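Local coordinates for protein acyl-CoA dehydrogenase (Thermus thermophilus, PDB 2Z1Q) that probably oxidises saturated acyl-CoA thioesters to 2,3-dehydroacyl-CoA, with a bound FAD cofactor taking up the electrons before an acceptor does, at residues 118-123 with 257-262; 160-165 with 177-182; 189-194 with 207-212; 203-208 with 238-243. All coordinates share one frame; numbering follows the deposited sequence.

Interaction 1. Residues 118-123 with 257-262; sequences TLPLVY and FNVLNV
Leu119 and Val262 meet end to end through their methyl groups, and this is the tight end of the contact. The CD2 methyl of Leu119 lies 3.7 Å from CB of Val262 and touches both of its methyl groups. One turn back on the long helix 252-288, Val259 meets the start of helix 119-124. Its CG1 rests 4.0 Å from CB of Leu119, with CG of Pro120 equally close. That methyl is anti to the carbonyl carbon of Val259 (chi1 -58°), which turns it toward the short helix. The two helix segments cross at 120°, with their axes 10.2 Å apart.

The Asn258 side is looser. Asn258 is partly exposed, and its CB stands 4.0 Å from CD1 of Tyr123. The ring approaches obliquely, and CG of Leu119 lies over one of its faces. The phenol oxygen reaches back to the tight end, where it touches CG2 of Val262, and it shares a water with the long helix. This water lies 2.9 Å from Tyr123 OH and donates a hydrogen bond to Asn258 O at 2.7 Å. Met341 of helix 337-345 touches both Tyr123 and Asn258, and Tyr146 packs on Pro120 and Val259.

No direct hydrogen bond joins the segments. Apolar packing therefore carries this joint between N-terminal and C-terminal domain helices, and the water accommodates the two oxygens at its polar margin.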
# COMPACT_ATOMS: atom_id res chain seq x y z
N THR B 118 19.80 13.11 -20.60
CA THR B 118 21.16 13.54 -20.91
C THR B 118 22.14 12.39 -21.16
O THR B 118 22.90 12.43 -22.12
CB THR B 118 21.72 14.45 -19.77
OG1 THR B 118 20.85 15.57 -19.56
CG2 THR B 118 23.10 14.98 -20.13
N LEU B 119 22.11 11.37 -20.30
CA LEU B 119 23.02 10.23 -20.42
C LEU B 119 23.17 9.59 -21.79
O LEU B 119 24.26 9.18 -22.17
CB LEU B 119 22.66 9.14 -19.40
CG LEU B 119 23.44 9.17 -18.09
CD1 LEU B 119 23.54 10.57 -17.57
CD2 LEU B 119 22.77 8.28 -17.05
N PRO B 120 22.07 9.48 -22.56
CA PRO B 120 22.22 8.87 -23.88
C PRO B 120 23.26 9.65 -24.70
O PRO B 120 24.15 9.04 -25.31
CB PRO B 120 20.81 8.95 -24.45
CG PRO B 120 19.97 8.78 -23.21
CD PRO B 120 20.65 9.71 -22.24
N LEU B 121 23.16 10.97 -24.69
CA LEU B 121 24.11 11.80 -25.42
C LEU B 121 25.52 11.66 -24.84
O LEU B 121 26.50 11.57 -25.57
CB LEU B 121 23.68 13.27 -25.39
CG LEU B 121 22.85 13.77 -26.58
CD1 LEU B 121 22.14 15.06 -26.23
CD2 LEU B 121 23.77 13.99 -27.77
N VAL B 122 25.61 11.62 -23.51
CA VAL B 122 26.91 11.47 -22.86
C VAL B 122 27.56 10.12 -23.12
O VAL B 122 28.78 10.01 -23.24
CB VAL B 122 26.80 11.66 -21.33
CG1 VAL B 122 28.13 11.35 -20.67
CG2 VAL B 122 26.36 13.08 -21.01
N TYR B 123 26.75 9.07 -23.22
CA TYR B 123 27.27 7.73 -23.45
C TYR B 123 27.56 7.39 -24.92
O TYR B 123 28.57 6.76 -25.22
CB TYR B 123 26.31 6.68 -22.88
CG TYR B 123 26.23 6.62 -21.37
CD1 TYR B 123 25.28 5.82 -20.74
CD2 TYR B 123 27.14 7.31 -20.57
CE1 TYR B 123 25.24 5.70 -19.35
CE2 TYR B 123 27.12 7.20 -19.18
CZ TYR B 123 26.17 6.39 -18.58
OH TYR B 123 26.18 6.26 -17.21
N PHE B 257 19.80 -0.03 -21.98
CA PHE B 257 20.25 -0.83 -20.84
C PHE B 257 21.20 -0.08 -19.91
O PHE B 257 21.10 -0.21 -18.69
CB PHE B 257 20.89 -2.14 -21.33
CG PHE B 257 19.94 -3.03 -22.12
CD1 PHE B 257 18.59 -3.14 -21.75
CD2 PHE B 257 20.39 -3.75 -23.22
CE1 PHE B 257 17.72 -3.96 -22.47
CE2 PHE B 257 19.52 -4.58 -23.95
CZ PHE B 257 18.18 -4.68 -23.57
N ASN B 258 22.10 0.72 -20.46
CA ASN B 258 23.03 1.45 -19.60
C ASN B 258 22.43 2.57 -18.79
O ASN B 258 22.86 2.81 -17.66
CB ASN B 258 24.20 1.99 -20.40
CG ASN B 258 25.19 0.91 -20.76
OD1 ASN B 258 25.11 0.31 -21.83
ND2 ASN B 258 26.10 0.62 -19.85
N VAL B 259 21.45 3.27 -19.34
CA VAL B 259 20.85 4.36 -18.58
C VAL B 259 20.07 3.80 -17.39
O VAL B 259 20.01 4.42 -16.33
CB VAL B 259 19.95 5.26 -19.47
CG1 VAL B 259 20.79 5.83 -20.62
CG2 VAL B 259 18.75 4.47 -19.99
N LEU B 260 19.51 2.60 -17.56
CA LEU B 260 18.76 1.97 -16.48
C LEU B 260 19.59 1.78 -15.21
O LEU B 260 19.04 1.88 -14.11
CB LEU B 260 18.18 0.62 -16.94
CG LEU B 260 16.83 0.65 -17.66
CD1 LEU B 260 16.60 -0.66 -18.41
CD2 LEU B 260 15.72 0.90 -16.64
N ASN B 261 20.89 1.51 -15.33
CA ASN B 261 21.70 1.32 -14.12
C ASN B 261 21.73 2.57 -13.25
O ASN B 261 21.62 2.48 -12.03
CB ASN B 261 23.14 0.91 -14.46
CG ASN B 261 23.23 -0.48 -15.06
OD1 ASN B 261 22.42 -1.36 -14.75
ND2 ASN B 261 24.22 -0.69 -15.91
N VAL B 262 21.88 3.73 -13.87
CA VAL B 262 21.93 4.98 -13.12
C VAL B 262 20.55 5.34 -12.60
O VAL B 262 20.40 5.78 -11.45
CB VAL B 262 22.44 6.11 -14.02
CG1 VAL B 262 22.29 7.45 -13.31
CG2 VAL B 262 23.88 5.83 -14.40
O HOH W 1 25.22 3.65 -16.58

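Interaction 2. Residues 160-165 with 177-182; sequences AKTRAT and GVKQWI. With FAD (flavin-adenine dinucleotide), chain D.
The hairpin of strands 163-166 and 172-183 belongs to the middle domain, and Thr162 meets Gly177 and Lys179 where it opens toward the FAD site. Thr162 OG1 lies 3.5 Å from Gly177 CA. A side chain on Gly177 would collide with this hydroxyl, and the backbone angles of Gly177 suit a residue without one. Thr162 OG1 also touches Lys179 CD at 3.3 Å, the two side chains crossing at about a right angle. The lysine chain bends at chi2 (-58°) and chi3 (-67°), which brings NZ back within 3.9 Å of Ala160 CB. There NZ forms a salt bridge with Glu150, whose carboxylate also hydrogen-bonds Thr162 OG1. Hydrogen bonds to the carbonyl oxygens of Leu148 and Phe194 further satisfy this buried ammonium group. A water accepts a bond from Val178 N at 2.6 Å and donates a weak one to Thr162 OG1.

Farther along, Trp181 packs on the flavin. Its CB lies 3.4 Å from FAD N10, and the flavin methyl C8M sits over one indole face, offset toward the rim. With an alanine here, the flavin would probably lose the indole packed against C8M and C9, leaving a gap beside Tyr376 of the second subunit, whose ring meets the indole.

Strand 190-197 flanks strand 163-166. Strand 230-235 pairs with strand 172-183 and packs on Val178, Lys179, Trp181 and Ile182.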
# COMPACT_ATOMS: atom_id res chain seq x y z
N ALA B 160 9.24 -1.96 -29.21
CA ALA B 160 8.74 -0.74 -29.82
C ALA B 160 8.60 -0.94 -31.33
O ALA B 160 9.44 -1.59 -31.96
CB ALA B 160 9.68 0.42 -29.52
N LYS B 161 7.55 -0.38 -31.92
CA LYS B 161 7.35 -0.51 -33.36
C LYS B 161 7.44 0.78 -34.16
O LYS B 161 7.16 0.79 -35.36
CB LYS B 161 6.04 -1.25 -33.67
CG LYS B 161 4.80 -0.72 -33.00
CD LYS B 161 3.64 -1.66 -33.30
CE LYS B 161 2.40 -1.31 -32.51
NZ LYS B 161 1.24 -2.16 -32.90
N THR B 162 7.82 1.87 -33.51
CA THR B 162 7.98 3.14 -34.21
C THR B 162 9.02 2.84 -35.30
O THR B 162 10.13 2.38 -35.00
CB THR B 162 8.53 4.22 -33.28
OG1 THR B 162 7.55 4.53 -32.28
CG2 THR B 162 8.87 5.48 -34.06
N ARG B 163 8.66 3.09 -36.56
CA ARG B 163 9.54 2.80 -37.69
C ARG B 163 10.40 3.95 -38.19
O ARG B 163 10.05 5.12 -38.06
CB ARG B 163 8.71 2.22 -38.85
CG ARG B 163 7.47 3.04 -39.24
CD ARG B 163 6.41 2.16 -39.93
NE ARG B 163 5.13 2.85 -40.07
CZ ARG B 163 4.89 3.79 -40.98
NH1 ARG B 163 5.85 4.13 -41.83
NH2 ARG B 163 3.72 4.41 -41.02
N ALA B 164 11.53 3.60 -38.78
CA ALA B 164 12.45 4.58 -39.32
C ALA B 164 12.93 4.11 -40.68
O ALA B 164 13.45 3.00 -40.82
CB ALA B 164 13.64 4.77 -38.38
N THR B 165 12.74 4.95 -41.69
CA THR B 165 13.17 4.64 -43.05
C THR B 165 13.99 5.78 -43.64
O THR B 165 13.65 6.95 -43.47
CB THR B 165 11.97 4.36 -43.97
OG1 THR B 165 10.97 5.36 -43.77
CG2 THR B 165 11.39 2.98 -43.70
N GLY B 177 5.41 6.62 -35.62
CA GLY B 177 5.09 5.78 -34.48
C GLY B 177 4.50 6.57 -33.34
O GLY B 177 4.30 7.78 -33.44
N VAL B 178 4.21 5.87 -32.24
CA VAL B 178 3.64 6.50 -31.05
C VAL B 178 4.46 6.11 -29.82
O VAL B 178 4.75 4.93 -29.62
CB VAL B 178 2.18 6.04 -30.83
CG1 VAL B 178 1.61 6.67 -29.57
CG2 VAL B 178 1.33 6.41 -32.05
N LYS B 179 4.83 7.10 -29.02
CA LYS B 179 5.60 6.85 -27.79
C LYS B 179 4.69 7.22 -26.62
O LYS B 179 4.11 8.31 -26.59
CB LYS B 179 6.87 7.70 -27.78
CG LYS B 179 7.64 7.70 -29.10
CD LYS B 179 8.06 6.31 -29.54
CE LYS B 179 9.10 5.69 -28.63
NZ LYS B 179 9.49 4.33 -29.11
N GLN B 180 4.57 6.31 -25.67
CA GLN B 180 3.68 6.47 -24.52
C GLN B 180 4.31 6.90 -23.20
O GLN B 180 5.39 6.42 -22.82
CB GLN B 180 2.94 5.14 -24.30
CG GLN B 180 1.75 5.25 -23.37
CD GLN B 180 0.52 5.78 -24.07
OE1 GLN B 180 -0.37 5.01 -24.44
NE2 GLN B 180 0.47 7.09 -24.26
N TRP B 181 3.63 7.80 -22.49
CA TRP B 181 4.07 8.29 -21.19
C TRP B 181 5.43 9.01 -21.22
O TRP B 181 6.35 8.57 -20.53
CB TRP B 181 4.19 7.13 -20.18
CG TRP B 181 2.94 6.35 -19.82
CD1 TRP B 181 2.69 5.03 -20.10
CD2 TRP B 181 1.83 6.81 -19.05
NE1 TRP B 181 1.49 4.65 -19.55
CE2 TRP B 181 0.94 5.72 -18.90
CE3 TRP B 181 1.49 8.04 -18.46
CZ2 TRP B 181 -0.26 5.82 -18.19
CZ3 TRP B 181 0.29 8.14 -17.76
CH2 TRP B 181 -0.57 7.03 -17.63
N ILE B 182 5.58 10.09 -21.96
CA ILE B 182 6.89 10.77 -22.01
C ILE B 182 7.01 11.90 -20.99
O ILE B 182 6.35 12.92 -21.12
CB ILE B 182 7.16 11.34 -23.42
CG1 ILE B 182 7.47 10.20 -24.37
CG2 ILE B 182 8.34 12.28 -23.42
CD1 ILE B 182 6.31 9.32 -24.63
PA FAD D . 2.51 -3.57 -18.19
O1A FAD D . 2.13 -2.37 -17.49
O2A FAD D . 2.66 -3.66 -19.78
O5B FAD D . 3.30 -4.64 -17.37
C5B FAD D . 2.40 -5.36 -16.53
C4B FAD D . 3.35 -6.40 -15.98
O4B FAD D . 4.72 -6.31 -16.04
C3B FAD D . 2.95 -7.28 -14.71
O3B FAD D . 2.05 -8.33 -15.09
C2B FAD D . 4.45 -7.72 -14.43
O2B FAD D . 4.62 -8.98 -13.76
C1B FAD D . 4.73 -7.68 -15.91
N9A FAD D . 5.84 -8.35 -16.53
C8A FAD D . 6.44 -7.83 -17.65
N7A FAD D . 7.36 -8.61 -18.06
C5A FAD D . 7.45 -9.68 -17.23
C6A FAD D . 8.26 -10.85 -17.18
N6A FAD D . 9.23 -11.04 -18.14
N1A FAD D . 8.05 -11.73 -16.17
C2A FAD D . 7.09 -11.55 -15.26
N3A FAD D . 6.32 -10.48 -15.30
C4A FAD D . 6.44 -9.53 -16.23
N1 FAD D . 8.77 5.93 -20.52
C2 FAD D . 9.80 6.50 -21.19
O2 FAD D . 10.28 5.90 -22.14
N3 FAD D . 10.30 7.72 -20.87
C4 FAD D . 9.80 8.47 -19.83
O4 FAD D . 10.25 9.56 -19.56
C4X FAD D . 8.66 7.91 -19.07
N5 FAD D . 8.08 8.58 -18.06
C5X FAD D . 7.00 8.06 -17.40
C6 FAD D . 6.34 8.80 -16.36
C7 FAD D . 5.20 8.26 -15.73
C7M FAD D . 4.49 9.06 -14.66
C8 FAD D . 4.72 6.97 -16.10
C8M FAD D . 3.50 6.35 -15.45
C9 FAD D . 5.36 6.24 -17.08
C9A FAD D . 6.50 6.77 -17.76
N10 FAD D . 7.11 6.02 -18.79
C10 FAD D . 8.18 6.56 -19.49
C1' FAD D . 6.52 4.74 -19.09
C2' FAD D . 7.26 3.53 -18.50
O2' FAD D . 8.55 3.39 -19.07
C3' FAD D . 6.33 2.42 -18.86
O3' FAD D . 5.07 2.68 -18.18
C4' FAD D . 6.77 1.05 -18.43
O4' FAD D . 8.00 0.62 -19.04
C5' FAD D . 5.59 0.24 -18.85
O5' FAD D . 5.66 -1.06 -18.53
P FAD D . 4.14 -1.45 -18.85
O1P FAD D . 3.27 -0.51 -18.10
O2P FAD D . 3.82 -1.32 -20.44
O3P FAD D . 4.03 -2.97 -18.26
O HOH W 2 4.49 3.28 -32.34

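Interaction 3. Residues 189-194 with 207-212; sequences HLFTVF and VERDTP
Three backbone hydrogen bonds join Phe191 to Val207 and His189 to Arg209. Phe191 N donates to Val207 O at 2.8 Å, and Val207 N returns a bond to Phe191 O. The return bond lies in the carbonyl plane and is the straighter of the two, 160° at the hydrogen against 140°. Arg209 N donates to His189 O at 2.8 Å, the donor tilted from that carbonyl plane. Beyond it the chain makes a type I turn from Glu208 to Thr211, and Thr211 OG1 donates to Glu208 O.

With CG anti to the backbone N (chi1 -169°), the extended Arg209 side chain reaches Phe191 and passes it at a slant. Its NH1 comes to the edge of the phenyl ring, 3.9 Å from CZ, and the guanidinium and ring planes are close to parallel. NH1 is held by the carbonyl oxygens of Ala185 and Ala188, and the guanidinium makes a cation-pi contact with Phe216. Val207 O also lies at the ring edge, in its plane. On the same sheet face, Val193 CG2 packs 3.9 Å from Val207 CG2.

A serine in place of Phe191 would probably take away the ring edge beside Arg209 NH1 and open a gap against Ala145 and Cys147 of strand 144-147.

Leu190 and Glu208 form the non-hydrogen-bonded pair, Phe191 and Val207 the hydrogen-bonded one. This is the regular register of an antiparallel beta hairpin, here strands 190-197 and 201-208 of the acyl-CoA dehydrogenase middle domain.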
# COMPACT_ATOMS: atom_id res chain seq x y z
N HIS B 189 12.83 20.31 -25.05
CA HIS B 189 13.38 20.83 -26.30
C HIS B 189 14.04 19.72 -27.11
O HIS B 189 13.99 19.72 -28.34
CB HIS B 189 14.42 21.91 -26.02
CG HIS B 189 13.92 23.01 -25.13
ND1 HIS B 189 13.19 24.07 -25.61
CD2 HIS B 189 13.97 23.16 -23.78
CE1 HIS B 189 12.81 24.83 -24.60
NE2 HIS B 189 13.27 24.30 -23.48
N LEU B 190 14.67 18.79 -26.41
CA LEU B 190 15.35 17.68 -27.08
C LEU B 190 14.69 16.35 -26.75
O LEU B 190 14.33 16.09 -25.60
CB LEU B 190 16.83 17.65 -26.69
CG LEU B 190 17.69 16.58 -27.36
CD1 LEU B 190 17.72 16.80 -28.86
CD2 LEU B 190 19.10 16.64 -26.79
N PHE B 191 14.54 15.49 -27.75
CA PHE B 191 13.92 14.19 -27.56
C PHE B 191 14.77 13.03 -28.08
O PHE B 191 15.16 13.01 -29.25
CB PHE B 191 12.56 14.13 -28.29
CG PHE B 191 11.45 14.90 -27.61
CD1 PHE B 191 10.61 14.25 -26.71
CD2 PHE B 191 11.24 16.25 -27.88
CE1 PHE B 191 9.57 14.94 -26.09
CE2 PHE B 191 10.19 16.94 -27.26
CZ PHE B 191 9.36 16.28 -26.37
N THR B 192 15.06 12.05 -27.22
CA THR B 192 15.81 10.87 -27.66
C THR B 192 14.73 9.81 -27.95
O THR B 192 14.10 9.29 -27.03
CB THR B 192 16.81 10.38 -26.57
OG1 THR B 192 17.84 11.36 -26.38
CG2 THR B 192 17.47 9.07 -26.99
N VAL B 193 14.51 9.51 -29.23
CA VAL B 193 13.47 8.55 -29.61
C VAL B 193 14.01 7.25 -30.16
O VAL B 193 14.95 7.24 -30.95
CB VAL B 193 12.55 9.16 -30.67
CG1 VAL B 193 11.36 8.24 -30.95
CG2 VAL B 193 12.11 10.53 -30.21
N PHE B 194 13.40 6.13 -29.75
CA PHE B 194 13.85 4.84 -30.25
C PHE B 194 12.93 4.32 -31.35
O PHE B 194 11.70 4.35 -31.21
CB PHE B 194 13.95 3.82 -29.10
CG PHE B 194 15.02 4.15 -28.10
CD1 PHE B 194 14.89 5.25 -27.25
CD2 PHE B 194 16.18 3.38 -28.02
CE1 PHE B 194 15.89 5.57 -26.35
CE2 PHE B 194 17.19 3.70 -27.10
CZ PHE B 194 17.04 4.80 -26.27
N VAL B 207 15.78 14.09 -31.72
CA VAL B 207 14.73 14.85 -32.39
C VAL B 207 14.45 16.14 -31.64
O VAL B 207 14.18 16.13 -30.44
CB VAL B 207 13.40 14.03 -32.47
CG1 VAL B 207 12.36 14.77 -33.31
CG2 VAL B 207 13.69 12.66 -33.04
N GLU B 208 14.54 17.25 -32.35
CA GLU B 208 14.29 18.54 -31.73
C GLU B 208 12.79 18.78 -31.70
O GLU B 208 12.07 18.40 -32.62
CB GLU B 208 15.02 19.63 -32.51
CG GLU B 208 16.47 19.24 -32.75
CD GLU B 208 17.31 20.38 -33.31
OE1 GLU B 208 17.07 20.78 -34.46
OE2 GLU B 208 18.21 20.86 -32.59
N ARG B 209 12.34 19.42 -30.62
CA ARG B 209 10.92 19.69 -30.46
C ARG B 209 10.29 20.36 -31.67
O ARG B 209 9.22 19.94 -32.11
CB ARG B 209 10.69 20.57 -29.23
CG ARG B 209 9.22 20.67 -28.86
CD ARG B 209 8.98 21.76 -27.84
NE ARG B 209 7.60 21.74 -27.38
CZ ARG B 209 7.10 20.84 -26.54
NH1 ARG B 209 7.87 19.87 -26.06
NH2 ARG B 209 5.82 20.89 -26.19
N ASP B 210 10.95 21.37 -32.22
CA ASP B 210 10.41 22.10 -33.38
C ASP B 210 10.46 21.36 -34.72
O ASP B 210 10.47 21.99 -35.78
CB ASP B 210 11.11 23.46 -33.51
CG ASP B 210 10.82 24.39 -32.33
OD1 ASP B 210 11.46 25.47 -32.25
OD2 ASP B 210 9.96 24.06 -31.50
N THR B 211 10.48 20.03 -34.69
CA THR B 211 10.52 19.25 -35.92
C THR B 211 9.10 18.96 -36.43
O THR B 211 8.26 18.41 -35.70
CB THR B 211 11.28 17.91 -35.71
OG1 THR B 211 12.65 18.17 -35.40
CG2 THR B 211 11.21 17.05 -36.98
N PRO B 212 8.80 19.32 -37.69
CA PRO B 212 7.47 19.09 -38.27
C PRO B 212 7.06 17.62 -38.22
O PRO B 212 7.88 16.74 -38.47
CB PRO B 212 7.64 19.59 -39.71
CG PRO B 212 8.69 20.65 -39.59
CD PRO B 212 9.68 20.03 -38.64

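Interaction 4. Residues 203-208 with 238-243; sequences TAFLVE and VKVPVE
The ring of Phe205 is the flat group here, and Val240 comes up to it obliquely. CG1 of the valine stands 4.2 Å from CD2 of the ring. Phe205 CG is anti to its own carbonyl carbon (chi1 -59°), which carries the ring toward strand 238-241. Ala195 and Val245 also touch the phenylalanine from the two strands that neighbour its own in the sheet.

Val240 is the centre of the contact, and its two methyl groups divide the work. CG1, besides meeting the ring, lies 3.7 Å from the carbonyl oxygen of Leu206. CG2 lies 4.0 Å from CG2 of Val207, and these two side chains cross at about a right angle. The other Val207 methyl, CG1, is 4.1 Å from CG1 of Val238. Val207 thus spans two residues that point the same way from the crossing strand. Leu175 of strand 172-183 packs on both Val238 and Val240.

All five touching residues are buried, and no hydrogen bond passes between the segments. The short strand segments run at 107° to each other, with axes 7.6 Å apart at closest approach. Side chains fill that separation, which is too wide for paired backbones. Nearly perpendicular strands packed through branched apolar side chains are characteristic of orthogonal beta-sheet packing, consistent with the beta-barrel middle domain of the acyl-CoA dehydrogenase family.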
# COMPACT_ATOMS: atom_id res chain seq x y z
N THR B 203 17.14 1.48 -33.05
CA THR B 203 18.06 2.61 -33.07
C THR B 203 17.53 3.84 -32.33
O THR B 203 16.32 4.08 -32.30
CB THR B 203 18.36 3.01 -34.55
OG1 THR B 203 18.70 1.83 -35.30
CG2 THR B 203 19.52 4.01 -34.62
N ALA B 204 18.43 4.62 -31.75
CA ALA B 204 18.05 5.84 -31.03
C ALA B 204 18.28 7.04 -31.94
O ALA B 204 19.25 7.07 -32.70
CB ALA B 204 18.86 5.98 -29.76
N PHE B 205 17.39 8.03 -31.86
CA PHE B 205 17.49 9.25 -32.67
C PHE B 205 17.30 10.53 -31.85
O PHE B 205 16.51 10.57 -30.91
CB PHE B 205 16.43 9.25 -33.78
CG PHE B 205 16.53 8.09 -34.73
CD1 PHE B 205 16.06 6.83 -34.37
CD2 PHE B 205 17.09 8.26 -35.99
CE1 PHE B 205 16.14 5.76 -35.26
CE2 PHE B 205 17.17 7.19 -36.89
CZ PHE B 205 16.70 5.94 -36.52
N LEU B 206 18.01 11.58 -32.23
CA LEU B 206 17.90 12.88 -31.56
C LEU B 206 16.87 13.68 -32.37
O LEU B 206 17.07 13.91 -33.56
CB LEU B 206 19.24 13.60 -31.55
CG LEU B 206 20.40 12.86 -30.86
CD1 LEU B 206 21.73 13.47 -31.29
CD2 LEU B 206 20.23 12.93 -29.35
N VAL B 207 15.78 14.09 -31.72
CA VAL B 207 14.73 14.85 -32.39
C VAL B 207 14.45 16.14 -31.64
O VAL B 207 14.18 16.13 -30.44
CB VAL B 207 13.40 14.03 -32.47
CG1 VAL B 207 12.36 14.77 -33.31
CG2 VAL B 207 13.69 12.66 -33.04
N GLU B 208 14.54 17.25 -32.35
CA GLU B 208 14.29 18.54 -31.73
C GLU B 208 12.79 18.78 -31.70
O GLU B 208 12.07 18.40 -32.62
CB GLU B 208 15.02 19.63 -32.51
CG GLU B 208 16.47 19.24 -32.75
CD GLU B 208 17.31 20.38 -33.31
OE1 GLU B 208 17.07 20.78 -34.46
OE2 GLU B 208 18.21 20.86 -32.59
N VAL B 238 8.29 12.14 -39.49
CA VAL B 238 9.28 13.05 -38.91
C VAL B 238 10.64 12.92 -39.60
O VAL B 238 11.22 11.83 -39.66
CB VAL B 238 9.46 12.81 -37.39
CG1 VAL B 238 10.63 13.63 -36.87
CG2 VAL B 238 8.19 13.20 -36.64
N LYS B 239 11.13 14.04 -40.14
CA LYS B 239 12.42 14.09 -40.83
C LYS B 239 13.54 14.28 -39.82
O LYS B 239 13.56 15.26 -39.07
CB LYS B 239 12.45 15.25 -41.83
CG LYS B 239 11.48 15.13 -42.99
CD LYS B 239 12.03 14.23 -44.09
CE LYS B 239 13.18 14.91 -44.83
NZ LYS B 239 12.73 16.19 -45.45
N VAL B 240 14.47 13.34 -39.80
CA VAL B 240 15.59 13.39 -38.89
C VAL B 240 16.90 13.23 -39.65
O VAL B 240 17.13 12.21 -40.31
CB VAL B 240 15.47 12.29 -37.81
CG1 VAL B 240 16.66 12.34 -36.88
CG2 VAL B 240 14.19 12.48 -37.01
N PRO B 241 17.77 14.25 -39.59
CA PRO B 241 19.06 14.21 -40.28
C PRO B 241 19.85 12.95 -39.93
O PRO B 241 19.89 12.53 -38.78
CB PRO B 241 19.75 15.47 -39.77
CG PRO B 241 18.60 16.42 -39.62
CD PRO B 241 17.54 15.56 -38.97
N VAL B 242 20.44 12.33 -40.95
CA VAL B 242 21.21 11.12 -40.74
C VAL B 242 22.22 11.25 -39.59
O VAL B 242 22.46 10.27 -38.87
CB VAL B 242 21.99 10.74 -42.01
CG1 VAL B 242 22.68 9.41 -41.82
CG2 VAL B 242 21.04 10.69 -43.19
N GLU B 243 22.79 12.43 -39.40
CA GLU B 243 23.77 12.61 -38.33
C GLU B 243 23.13 12.68 -36.95
O GLU B 243 23.82 12.78 -35.93
CB GLU B 243 24.61 13.87 -38.57
CG GLU B 243 23.84 15.18 -38.58
CD GLU B 243 23.25 15.53 -39.94
OE1 GLU B 243 22.77 16.68 -40.08
OE2 GLU B 243 23.25 14.68 -40.86

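In the fold
Interactions 2, 3 and 4 lie in the beta-rich middle domain, while interaction 1 joins helices of the N-terminal and C-terminal domains. Interactions 1, 2 and 4 are buried, and interaction 3 is only partly so. Interaction 3 relies on backbone hydrogen bonds, interaction 4 on apolar packing between crossing strands. The two share Val207 and Glu208 on strand 201-208. Interaction 2 differs in its buried charge and in reaching the flavin. It meets interaction 3 where Ile182 packs on the Phe191 ring, and interaction 4 where Ala164 packs on Phe205. Leu121 links interaction 1 to the sheet by touching Leu190 and Leu206.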